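Local coordinates for protein luciferase-like monooxygenase (Streptomyces bottropensis, PDB 7BIP) that probably acts as a luciferase-like monooxygenase in the biosynthesis of the aromatic polyketide rishirilide, at residues V58-R69 and K91-R102. Residues are numbered along the deposited sequence; the frame is centred on the assembly and turned at random.
Sequences VTFLAAAAARTR and KLAMLDNISQGR. With EDO (1,2-ethanediol), chain F.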
ATOM      1  N   VAL A  58       4.673  -1.990   1.937  1.00 11.43           N
ATOM      2  CA  VAL A  58       3.973  -2.320   0.699  1.00 13.21           C
ATOM      3  C   VAL A  58       3.570  -1.051  -0.049  1.00  9.71           C
ATOM      4  O   VAL A  58       3.581  -1.022  -1.283  1.00 12.36           O
ATOM      5  CB  VAL A  58       2.758  -3.217   1.004  1.00 15.35           C
ATOM      6  CG1 VAL A  58       1.833  -3.348  -0.216  1.00 13.01           C
ATOM      7  CG2 VAL A  58       3.234  -4.572   1.473  1.00 17.29           C
ATOM      8  N   THR A  59       3.190   0.015   0.682  1.00 11.26           N
ATOM      9  CA  THR A  59       2.762   1.249   0.020  1.00 11.78           C
ATOM     10  C   THR A  59       3.913   1.878  -0.754  1.00 11.99           C
ATOM     11  O   THR A  59       3.745   2.281  -1.914  1.00 13.33           O
ATOM     12  CB  THR A  59       2.202   2.243   1.051  1.00 12.03           C
ATOM     13  OG1 THR A  59       1.035   1.682   1.665  1.00 13.35           O
ATOM     14  CG2 THR A  59       1.810   3.571   0.387  1.00 14.21           C
ATOM     15  N   PHE A  60       5.105   1.927  -0.146  1.00 11.34           N
ATOM     16  CA  PHE A  60       6.262   2.413  -0.891  1.00 11.80           C
ATOM     17  C   PHE A  60       6.621   1.474  -2.038  1.00  9.53           C
ATOM     18  O   PHE A  60       6.921   1.921  -3.154  1.00 10.39           O
ATOM     19  CB  PHE A  60       7.475   2.587   0.023  1.00 11.95           C
ATOM     20  CG  PHE A  60       8.719   2.924  -0.742  1.00 12.57           C
ATOM     21  CD1 PHE A  60       8.924   4.222  -1.181  1.00 13.99           C
ATOM     22  CD2 PHE A  60       9.641   1.942  -1.082  1.00 11.27           C
ATOM     23  CE1 PHE A  60      10.047   4.561  -1.930  1.00 14.49           C
ATOM     24  CE2 PHE A  60      10.778   2.267  -1.830  1.00 11.20           C
ATOM     25  CZ  PHE A  60      10.978   3.585  -2.252  1.00 15.77           C
ATOM     26  N   LEU A  61       6.657   0.167  -1.771  1.00 10.67           N
ATOM     27  CA  LEU A  61       7.124  -0.754  -2.806  1.00  9.79           C
ATOM     28  C   LEU A  61       6.169  -0.818  -4.004  1.00 11.69           C
ATOM     29  O   LEU A  61       6.608  -1.112  -5.115  1.00 12.87           O
ATOM     30  CB  LEU A  61       7.346  -2.145  -2.214  1.00 10.50           C
ATOM     31  CG  LEU A  61       8.496  -2.231  -1.205  1.00 11.40           C
ATOM     32  CD1 LEU A  61       8.448  -3.575  -0.492  1.00 15.31           C
ATOM     33  CD2 LEU A  61       9.863  -1.983  -1.869  1.00 12.26           C
ATOM     34  N   ALA A  62       4.869  -0.548  -3.816  1.00 10.57           N
ATOM     35  CA  ALA A  62       3.981  -0.487  -4.978  1.00 10.59           C
ATOM     36  C   ALA A  62       4.319   0.708  -5.866  1.00 12.76           C
ATOM     37  O   ALA A  62       4.334   0.591  -7.102  1.00 11.99           O
ATOM     38  CB  ALA A  62       2.523  -0.435  -4.521  1.00 13.37           C
ATOM     39  N   ALA A  63       4.631   1.851  -5.252  1.00 11.63           N
ATOM     40  CA  ALA A  63       5.098   3.004  -6.014  1.00  9.52           C
ATOM     41  C   ALA A  63       6.425   2.694  -6.703  1.00 11.65           C
ATOM     42  O   ALA A  63       6.595   2.971  -7.893  1.00 13.25           O
ATOM     43  CB  ALA A  63       5.227   4.221  -5.101  1.00 11.54           C
ATOM     44  N   ALA A  64       7.380   2.116  -5.961  1.00  9.38           N
ATOM     45  CA  ALA A  64       8.664   1.738  -6.560  1.00 11.20           C
ATOM     46  C   ALA A  64       8.476   0.764  -7.719  1.00 11.43           C
ATOM     47  O   ALA A  64       9.116   0.902  -8.769  1.00 12.27           O
ATOM     48  CB  ALA A  64       9.587   1.127  -5.497  1.00 11.34           C
ATOM     49  N   ALA A  65       7.610  -0.232  -7.545  1.00 10.42           N
ATOM     50  CA  ALA A  65       7.327  -1.168  -8.632  1.00 12.21           C
ATOM     51  C   ALA A  65       6.831  -0.436  -9.871  1.00 13.53           C
ATOM     52  O   ALA A  65       7.263  -0.719 -10.998  1.00 12.44           O
ATOM     53  CB  ALA A  65       6.284  -2.188  -8.177  1.00 11.66           C
ATOM     54  N   ALA A  66       5.908   0.507  -9.677  1.00 11.55           N
ATOM     55  CA  ALA A  66       5.324   1.214 -10.804  1.00 13.56           C
ATOM     56  C   ALA A  66       6.346   2.080 -11.534  1.00 13.39           C
ATOM     57  O   ALA A  66       6.174   2.350 -12.727  1.00 14.04           O
ATOM     58  CB  ALA A  66       4.143   2.055 -10.320  1.00 14.54           C
ATOM     59  N   ARG A  67       7.396   2.532 -10.838  1.00 11.49           N
ATOM     60  CA  ARG A  67       8.456   3.331 -11.451  1.00 13.25           C
ATOM     61  C   ARG A  67       9.551   2.499 -12.119  1.00 16.35           C
ATOM     62  O   ARG A  67      10.435   3.084 -12.763  1.00 15.50           O
ATOM     63  CB  ARG A  67       9.107   4.244 -10.396  1.00 11.14           C
ATOM     64  CG  ARG A  67       8.193   5.341  -9.828  1.00 14.69           C
ATOM     65  CD  ARG A  67       8.026   6.485 -10.816  1.00 15.92           C
ATOM     66  NE  ARG A  67       7.317   7.608 -10.206  1.00 14.26           N
ATOM     67  CZ  ARG A  67       7.887   8.508  -9.409  1.00 19.14           C
ATOM     68  NH1 ARG A  67       9.186   8.430  -9.138  1.00 15.02           N
ATOM     69  NH2 ARG A  67       7.160   9.494  -8.885  1.00 14.71           N
ATOM     70  N   THR A  68       9.522   1.167 -12.001  1.00 13.17           N
ATOM     71  CA  THR A  68      10.638   0.329 -12.418  1.00 12.57           C
ATOM     72  C   THR A  68      10.143  -0.821 -13.285  1.00 12.44           C
ATOM     73  O   THR A  68       8.945  -1.108 -13.370  1.00 13.78           O
ATOM     74  CB  THR A  68      11.401  -0.221 -11.203  1.00 11.28           C
ATOM     75  OG1 THR A  68      10.485  -0.917 -10.343  1.00 12.31           O
ATOM     76  CG2 THR A  68      12.067   0.921 -10.396  1.00 14.13           C
ATOM     77  N   ARG A  69      11.090  -1.495 -13.944  1.00 14.17           N
ATOM     78  CA  ARG A  69      10.739  -2.619 -14.798  1.00 16.40           C
ATOM     79  C   ARG A  69      11.413  -3.933 -14.429  1.00 19.86           C
ATOM     80  O   ARG A  69      10.820  -4.986 -14.672  1.00 21.13           O
ATOM     81  CB  ARG A  69      11.065  -2.294 -16.264  1.00 20.57           C
ATOM     82  CG  ARG A  69      10.216  -1.174 -16.852  1.00 38.05           C
ATOM     83  CD  ARG A  69      10.711  -0.759 -18.231  1.00 55.63           C
ATOM     84  NE  ARG A  69      10.881   0.687 -18.338  1.00 68.45           N
ATOM     85  CZ  ARG A  69      11.630   1.289 -19.258  1.00 73.61           C
ATOM     86  NH1 ARG A  69      11.726   2.613 -19.275  1.00 75.73           N
ATOM     87  NH2 ARG A  69      12.285   0.567 -20.158  1.00 74.47           N
ATOM     88  N   LYS A  91      -2.833  -7.511   0.393  1.00 12.07           N
ATOM     89  CA  LYS A  91      -2.059  -6.400  -0.170  1.00 11.90           C
ATOM     90  C   LYS A  91      -0.793  -6.900  -0.843  1.00 12.78           C
ATOM     91  O   LYS A  91      -0.383  -6.352  -1.875  1.00 13.00           O
ATOM     92  CB  LYS A  91      -1.730  -5.345   0.898  1.00 11.03           C
ATOM     93  CG  LYS A  91      -0.698  -5.753   1.943  1.00 12.29           C
ATOM     94  CD  LYS A  91      -0.362  -4.569   2.866  1.00 19.49           C
ATOM     95  CE  LYS A  91      -1.533  -4.201   3.751  1.00 28.37           C
ATOM     96  NZ  LYS A  91      -1.088  -3.304   4.863  1.00 30.66           N
ATOM     97  N   LEU A  92      -0.185  -7.963  -0.316  1.00 11.18           N
ATOM     98  CA  LEU A  92       1.020  -8.486  -0.956  1.00 10.30           C
ATOM     99  C   LEU A  92       0.689  -9.163  -2.282  1.00 10.37           C
ATOM    100  O   LEU A  92       1.480  -9.095  -3.229  1.00 11.27           O
ATOM    101  CB  LEU A  92       1.734  -9.459  -0.025  1.00 12.43           C
ATOM    102  CG  LEU A  92       2.435  -8.821   1.180  1.00 12.69           C
ATOM    103  CD1 LEU A  92       2.786  -9.921   2.164  1.00 12.13           C
ATOM    104  CD2 LEU A  92       3.681  -8.011   0.765  1.00 11.71           C
ATOM    105  N   ALA A  93      -0.475  -9.819  -2.374  1.00 13.10           N
ATOM    106  CA  ALA A  93      -0.892 -10.381  -3.655  1.00 10.93           C
ATOM    107  C   ALA A  93      -1.151  -9.282  -4.689  1.00 12.17           C
ATOM    108  O   ALA A  93      -0.782  -9.427  -5.866  1.00 12.60           O
ATOM    109  CB  ALA A  93      -2.125 -11.281  -3.472  1.00 11.19           C
ATOM    110  N   MET A  94      -1.756  -8.160  -4.272  1.00 10.31           N
ATOM    111  CA  MET A  94      -1.898  -7.036  -5.197  1.00 10.96           C
ATOM    112  C   MET A  94      -0.536  -6.565  -5.691  1.00 13.53           C
ATOM    113  O   MET A  94      -0.333  -6.334  -6.891  1.00 11.70           O
ATOM    114  CB  MET A  94      -2.639  -5.879  -4.528  1.00 11.05           C
ATOM    115  CG  MET A  94      -4.111  -6.135  -4.198  1.00 11.52           C
ATOM    116  SD  MET A  94      -4.784  -4.670  -3.368  1.00 11.52           S
ATOM    117  CE  MET A  94      -4.931  -3.488  -4.713  1.00 12.62           C
ATOM    118  N   LEU A  95       0.411  -6.416  -4.771  1.00 10.74           N
ATOM    119  CA  LEU A  95       1.735  -5.926  -5.144  1.00 13.01           C
ATOM    120  C   LEU A  95       2.448  -6.900  -6.077  1.00 10.47           C
ATOM    121  O   LEU A  95       3.118  -6.473  -7.025  1.00 10.60           O
ATOM    122  CB  LEU A  95       2.559  -5.680  -3.877  1.00 13.32           C
ATOM    123  CG  LEU A  95       4.022  -5.315  -4.102  1.00 11.56           C
ATOM    124  CD1 LEU A  95       4.113  -4.077  -5.006  1.00 12.24           C
ATOM    125  CD2 LEU A  95       4.667  -5.053  -2.743  1.00 10.54           C
ATOM    126  N   ASP A  96       2.328  -8.209  -5.820  1.00 10.42           N
ATOM    127  CA  ASP A  96       2.909  -9.200  -6.718  1.00  8.75           C
ATOM    128  C   ASP A  96       2.400  -8.995  -8.143  1.00 10.40           C
ATOM    129  O   ASP A  96       3.182  -8.963  -9.103  1.00 12.92           O
ATOM    130  CB  ASP A  96       2.577 -10.612  -6.217  1.00 10.38           C
ATOM    131  CG  ASP A  96       3.447 -11.685  -6.851  1.00 15.88           C
ATOM    132  OD1 ASP A  96       4.588 -11.385  -7.262  1.00 14.44           O
ATOM    133  OD2 ASP A  96       2.988 -12.842  -6.930  1.00 13.73           O
ATOM    134  N   ASN A  97       1.088  -8.807  -8.293  1.00 10.32           N
ATOM    135  CA  ASN A  97       0.517  -8.616  -9.625  1.00 10.56           C
ATOM    136  C   ASN A  97       0.902  -7.270 -10.234  1.00 11.76           C
ATOM    137  O   ASN A  97       1.230  -7.200 -11.424  1.00 12.54           O
ATOM    138  CB  ASN A  97      -0.997  -8.779  -9.556  1.00 11.41           C
ATOM    139  CG  ASN A  97      -1.403 -10.236  -9.529  1.00 13.61           C
ATOM    140  OD1 ASN A  97      -1.291 -10.931 -10.530  1.00 13.84           O
ATOM    141  ND2 ASN A  97      -1.848 -10.710  -8.366  1.00 11.29           N
ATOM    142  N   ILE A  98       0.870  -6.195  -9.443  1.00 12.29           N
ATOM    143  CA  ILE A  98       1.265  -4.880  -9.944  1.00 13.90           C
ATOM    144  C   ILE A  98       2.699  -4.909 -10.453  1.00 12.04           C
ATOM    145  O   ILE A  98       3.021  -4.336 -11.507  1.00 12.07           O
ATOM    146  CB  ILE A  98       1.070  -3.828  -8.834  1.00 11.99           C
ATOM    147  CG1 ILE A  98      -0.420  -3.515  -8.684  1.00 12.40           C
ATOM    148  CG2 ILE A  98       1.862  -2.541  -9.131  1.00 12.58           C
ATOM    149  CD1 ILE A  98      -0.748  -2.843  -7.359  1.00 16.65           C
ATOM    150  N   SER A  99       3.581  -5.594  -9.724  1.00 10.52           N
ATOM    151  CA  SER A  99       4.994  -5.678 -10.076  1.00 10.65           C
ATOM    152  C   SER A  99       5.294  -6.759 -11.108  1.00 13.68           C
ATOM    153  O   SER A  99       6.459  -6.919 -11.479  1.00 13.91           O
ATOM    154  CB  SER A  99       5.823  -5.938  -8.809  1.00 12.68           C
ATOM    155  OG  SER A  99       5.715  -7.310  -8.422  1.00 14.50           O
ATOM    156  N   GLN A 100       4.282  -7.497 -11.568  1.00 13.12           N
ATOM    157  CA  GLN A 100       4.448  -8.579 -12.551  1.00 13.28           C
ATOM    158  C   GLN A 100       5.486  -9.607 -12.080  1.00 15.08           C
ATOM    159  O   GLN A 100       6.402 -10.014 -12.808  1.00 13.56           O
ATOM    160  CB  GLN A 100       4.771  -8.011 -13.944  1.00 14.87           C
ATOM    161  CG  GLN A 100       3.694  -7.004 -14.395  1.00 15.16           C
ATOM    162  CD  GLN A 100       3.522  -6.916 -15.898  1.00 35.55           C
ATOM    163  OE1 GLN A 100       4.453  -7.172 -16.663  1.00 29.24           O
ATOM    164  NE2 GLN A 100       2.316  -6.554 -16.329  1.00 38.92           N
ATOM    165  N   GLY A 101       5.319 -10.042 -10.828  1.00 14.01           N
ATOM    166  CA  GLY A 101       6.068 -11.172 -10.310  1.00 10.58           C
ATOM    167  C   GLY A 101       7.440 -10.868  -9.753  1.00 12.40           C
ATOM    168  O   GLY A 101       8.270 -11.781  -9.675  1.00 14.63           O
ATOM    169  N   ARG A 102       7.705  -9.623  -9.338  1.00 12.11           N
ATOM    170  CA  ARG A 102       9.035  -9.221  -8.885  1.00 10.93           C
ATOM    171  C   ARG A 102       9.152  -9.142  -7.366  1.00 12.20           C
ATOM    172  O   ARG A 102      10.185  -8.693  -6.859  1.00 13.46           O
ATOM    173  CB  ARG A 102       9.421  -7.868  -9.498  1.00 12.59           C
ATOM    174  CG  ARG A 102       9.675  -7.909 -11.009  1.00 11.65           C
ATOM    175  CD  ARG A 102      10.099  -6.541 -11.540  1.00 10.75           C
ATOM    176  NE  ARG A 102       8.986  -5.586 -11.602  1.00 12.33           N
ATOM    177  CZ  ARG A 102       9.103  -4.283 -11.345  1.00 13.20           C
ATOM    178  NH1 ARG A 102      10.274  -3.775 -10.980  1.00 14.18           N
ATOM    179  NH2 ARG A 102       8.044  -3.486 -11.449  1.00 11.59           N
TER
HETATM  180  C1  EDO F 404       6.640   2.055 -16.179  1.00 46.16           C
HETATM  181  O1  EDO F 404       6.160   1.048 -17.077  1.00 48.66           O
HETATM  182  C2  EDO F 404       7.968   1.594 -15.596  1.00 44.85           C
HETATM  183  O2  EDO F 404       9.017   2.385 -16.156  1.00 43.15           O
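Ala-65 O, in the last turn of helix 58-67, is gripped from opposite faces of its carbonyl plane by two donors, Thr-68 N, just past the helix end, and Arg-102 NH2, 2.9 Å away across the contact. The same guanidinium shows how one arginine can bind the end of a helix to a neighbouring turn: NH1 lies 2.9 Å from Thr-68 OG1 in an almost straight bond (178°), and both acceptors sit in the guanidinium plane. NE turns back to Ser-99 O, on a lone pair, while Arg-69 O lies over one face of the guanidinium, offset toward its rim. Thr-68 OG1 donates a hydrogen bond to Ala-64 O, and Val-71 O takes a further bond from Arg-102 NH1. An alanine in place of Arg-102 would probably cost Ala-65 O and Thr-68 OG1 their cross-contact donor and untie the chain after helix 58-67 from the loop following helix 91-98. These helices run nearly parallel, 10° apart with axes 9.8 Å from each other, as successive outer helices of a TIM barrel do; strand 72-78 lies between them in sequence, and its Leu-73 touches both segments. Leu-95 is a knob in a hole formed by Val-58, Leu-61, Ala-62 and Ala-65. With its CG anti to the backbone N (chi1 173°), it sets CD1 3.6 Å from Ala-62 CA and turns CD2 to Leu-61 CB. Small Ala-62 and Ala-65 probably let Leu-95 settle this deeply; Ala-65 CB meets Ser-99 CB at 3.8 Å. At the other end Val-58 CG2 touches Leu-92 CD2 at 3.5 Å and rests against Lys-91, whose NZ salt-bridges Asp-56.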